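Long-range contact in Mll5499 protein (Mesorhizobium loti, PDB 3BDE), which is of unknown function but forms a homodimer and belongs to the Dabb family of stress-responsive alpha/beta-barrel proteins with a ferredoxin-like fold: residues V26-H31 with I68-G73. Sequence-based numbering, arbitrary orientation.
Sequences VFTLKH and IDYHFG
Where Phe-27 meets His-71 and Phe-72, strands 21-29 and 72-78 of the ferredoxin-like sheet pair antiparallel and illustrate a classic beta bulge, two residues facing one. Phe-27 N donates to Phe-72 O at 2.8 Å, while Phe-27 O takes a bond from Phe-72 N at 2.9 Å and a second, weak one from His-71 N. The Phe-27 side chain can be followed outward from CB: with chi1 at 64°, CG sits between the backbone N and carbonyl carbon, CD1 passes 3.8 Å from Phe-72 O, CE1 nears Gly-73 C, CE2 approaches Phe-72 CB, and CZ lies 3.6 Å from that same CB, which sits over one face of the ring, offset toward its rim, in a CH-pi contact. The two phenyl planes meet at 40°, and Phe-74 and Trp-101 add edge-to-face partners to the Phe-27 ring. Without the ring, as with an alanine here, Phe-72 CB would probably face a gap, and Phe-74 and Trp-101 would lose an edge-to-face partner. On the face of the sheet that carries Val-26, its CG1 lies over the Tyr-70 ring, 4.0 Å from the ring centroid. At the bulge, Thr-28 CG2 sits over the imidazole of His-71, and a water 2.8 Å from Leu-29 N also bonds to His-71 ND1.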
loop_
_atom_site.group_PDB
_atom_site.type_symbol
_atom_site.label_atom_id
_atom_site.label_comp_id
_atom_site.label_asym_id
_atom_site.label_seq_id
_atom_site.Cartn_x
_atom_site.Cartn_y
_atom_site.Cartn_z
ATOM N N VAL A 26 -6.200 3.389 -2.125
ATOM C CA VAL A 26 -6.412 4.136 -0.880
ATOM C C VAL A 26 -7.471 5.183 -1.241
ATOM O O VAL A 26 -7.384 5.793 -2.307
ATOM C CB VAL A 26 -5.071 4.738 -0.313
ATOM C CG1 VAL A 26 -4.574 5.917 -1.127
ATOM C CG2 VAL A 26 -5.218 5.153 1.142
ATOM N N PHE A 27 -8.461 5.384 -0.370
ATOM C CA PHE A 27 -9.564 6.283 -0.721
ATOM C C PHE A 27 -10.332 6.882 0.433
ATOM O O PHE A 27 -10.211 6.447 1.584
ATOM C CB PHE A 27 -10.566 5.523 -1.628
ATOM C CG PHE A 27 -11.247 4.345 -0.956
ATOM C CD1 PHE A 27 -10.668 3.072 -0.982
ATOM C CD2 PHE A 27 -12.495 4.492 -0.332
ATOM C CE1 PHE A 27 -11.322 1.984 -0.350
ATOM C CE2 PHE A 27 -13.140 3.418 0.286
ATOM C CZ PHE A 27 -12.552 2.171 0.279
ATOM N N THR A 28 -11.122 7.886 0.072
ATOM C CA THR A 28 -12.026 8.591 0.968
ATOM C C THR A 28 -13.370 8.623 0.251
ATOM O O THR A 28 -13.434 8.846 -0.973
ATOM C CB THR A 28 -11.534 10.008 1.269
ATOM O OG1 THR A 28 -10.352 9.909 2.061
ATOM C CG2 THR A 28 -12.573 10.791 2.056
ATOM N N LEU A 29 -14.423 8.366 1.004
ATOM C CA LEU A 29 -15.781 8.379 0.453
ATOM C C LEU A 29 -16.402 9.757 0.698
ATOM O O LEU A 29 -15.948 10.492 1.553
ATOM C CB LEU A 29 -16.614 7.299 1.130
ATOM C CG LEU A 29 -16.115 5.863 0.997
ATOM C CD1 LEU A 29 -16.938 4.945 1.954
ATOM C CD2 LEU A 29 -16.243 5.459 -0.444
ATOM N N LYS A 30 -17.451 10.075 -0.052
ATOM C CA LYS A 30 -18.233 11.324 0.130
ATOM C C LYS A 30 -19.107 11.258 1.390
ATOM O O LYS A 30 -19.532 12.303 1.912
ATOM C CB LYS A 30 -19.136 11.577 -1.088
ATOM C CG LYS A 30 -18.351 11.801 -2.355
ATOM C CD LYS A 30 -19.218 11.954 -3.546
ATOM C CE LYS A 30 -18.377 12.188 -4.782
ATOM N NZ LYS A 30 -19.267 12.180 -5.975
ATOM N N HIS A 31 -19.342 10.043 1.878
ATOM C CA HIS A 31 -20.207 9.784 3.028
ATOM C C HIS A 31 -19.558 10.201 4.323
ATOM O O HIS A 31 -18.333 10.182 4.447
ATOM C CB HIS A 31 -20.550 8.295 3.152
ATOM C CG HIS A 31 -21.065 7.680 1.890
ATOM N ND1 HIS A 31 -22.098 8.227 1.165
ATOM C CD2 HIS A 31 -20.706 6.548 1.240
ATOM C CE1 HIS A 31 -22.342 7.469 0.113
ATOM N NE2 HIS A 31 -21.511 6.446 0.137
ATOM N N ILE A 68 -1.295 11.747 5.132
ATOM C CA ILE A 68 -2.081 11.611 3.883
ATOM C C ILE A 68 -3.584 11.601 4.259
ATOM O O ILE A 68 -3.962 10.994 5.269
ATOM C CB ILE A 68 -1.607 10.348 3.057
ATOM C CG1 ILE A 68 -1.774 10.574 1.547
ATOM C CG2 ILE A 68 -2.232 9.022 3.560
ATOM C CD1 ILE A 68 -1.423 9.355 0.675
ATOM N N ASP A 69 -4.427 12.269 3.460
ATOM C CA ASP A 69 -5.871 12.421 3.740
ATOM C C ASP A 69 -6.747 11.396 2.978
ATOM O O ASP A 69 -7.567 11.742 2.133
ATOM C CB ASP A 69 -6.311 13.884 3.470
ATOM C CG ASP A 69 -7.753 14.170 3.890
ATOM O OD1 ASP A 69 -8.265 13.575 4.867
ATOM O OD2 ASP A 69 -8.401 14.989 3.216
ATOM N N TYR A 70 -6.527 10.123 3.292
ATOM C CA TYR A 70 -7.316 8.990 2.785
ATOM C C TYR A 70 -7.715 8.202 4.015
ATOM O O TYR A 70 -6.891 8.054 4.913
ATOM C CB TYR A 70 -6.524 8.129 1.815
ATOM C CG TYR A 70 -6.168 8.907 0.572
ATOM C CD1 TYR A 70 -7.123 9.161 -0.410
ATOM C CD2 TYR A 70 -4.891 9.410 0.391
ATOM C CE1 TYR A 70 -6.805 9.912 -1.560
ATOM C CE2 TYR A 70 -4.551 10.147 -0.760
ATOM C CZ TYR A 70 -5.515 10.390 -1.729
ATOM O OH TYR A 70 -5.193 11.138 -2.846
ATOM N N HIS A 71 -8.958 7.722 4.052
ATOM C CA HIS A 71 -9.486 7.013 5.212
ATOM C C HIS A 71 -9.395 5.502 5.147
ATOM O O HIS A 71 -9.291 4.859 6.181
ATOM C CB HIS A 71 -10.952 7.366 5.448
ATOM C CG HIS A 71 -11.204 8.822 5.679
ATOM N ND1 HIS A 71 -12.459 9.377 5.555
ATOM C CD2 HIS A 71 -10.369 9.836 6.010
ATOM C CE1 HIS A 71 -12.392 10.669 5.832
ATOM N NE2 HIS A 71 -11.136 10.974 6.105
ATOM N N PHE A 72 -9.431 4.938 3.949
ATOM C CA PHE A 72 -9.523 3.492 3.781
ATOM C C PHE A 72 -8.658 2.991 2.674
ATOM O O PHE A 72 -8.214 3.755 1.839
ATOM C CB PHE A 72 -10.975 3.115 3.415
ATOM C CG PHE A 72 -11.987 3.522 4.448
ATOM C CD1 PHE A 72 -12.056 2.835 5.664
ATOM C CD2 PHE A 72 -12.910 4.545 4.203
ATOM C CE1 PHE A 72 -12.963 3.194 6.629
ATOM C CE2 PHE A 72 -13.829 4.902 5.165
ATOM C CZ PHE A 72 -13.859 4.228 6.379
ATOM N N GLY A 73 -8.468 1.682 2.655
ATOM C CA GLY A 73 -7.798 1.027 1.559
ATOM C C GLY A 73 -8.385 -0.337 1.240
ATOM O O GLY A 73 -8.988 -0.988 2.110
HETATM O O HOH W 1 -14.261 7.987 3.788
#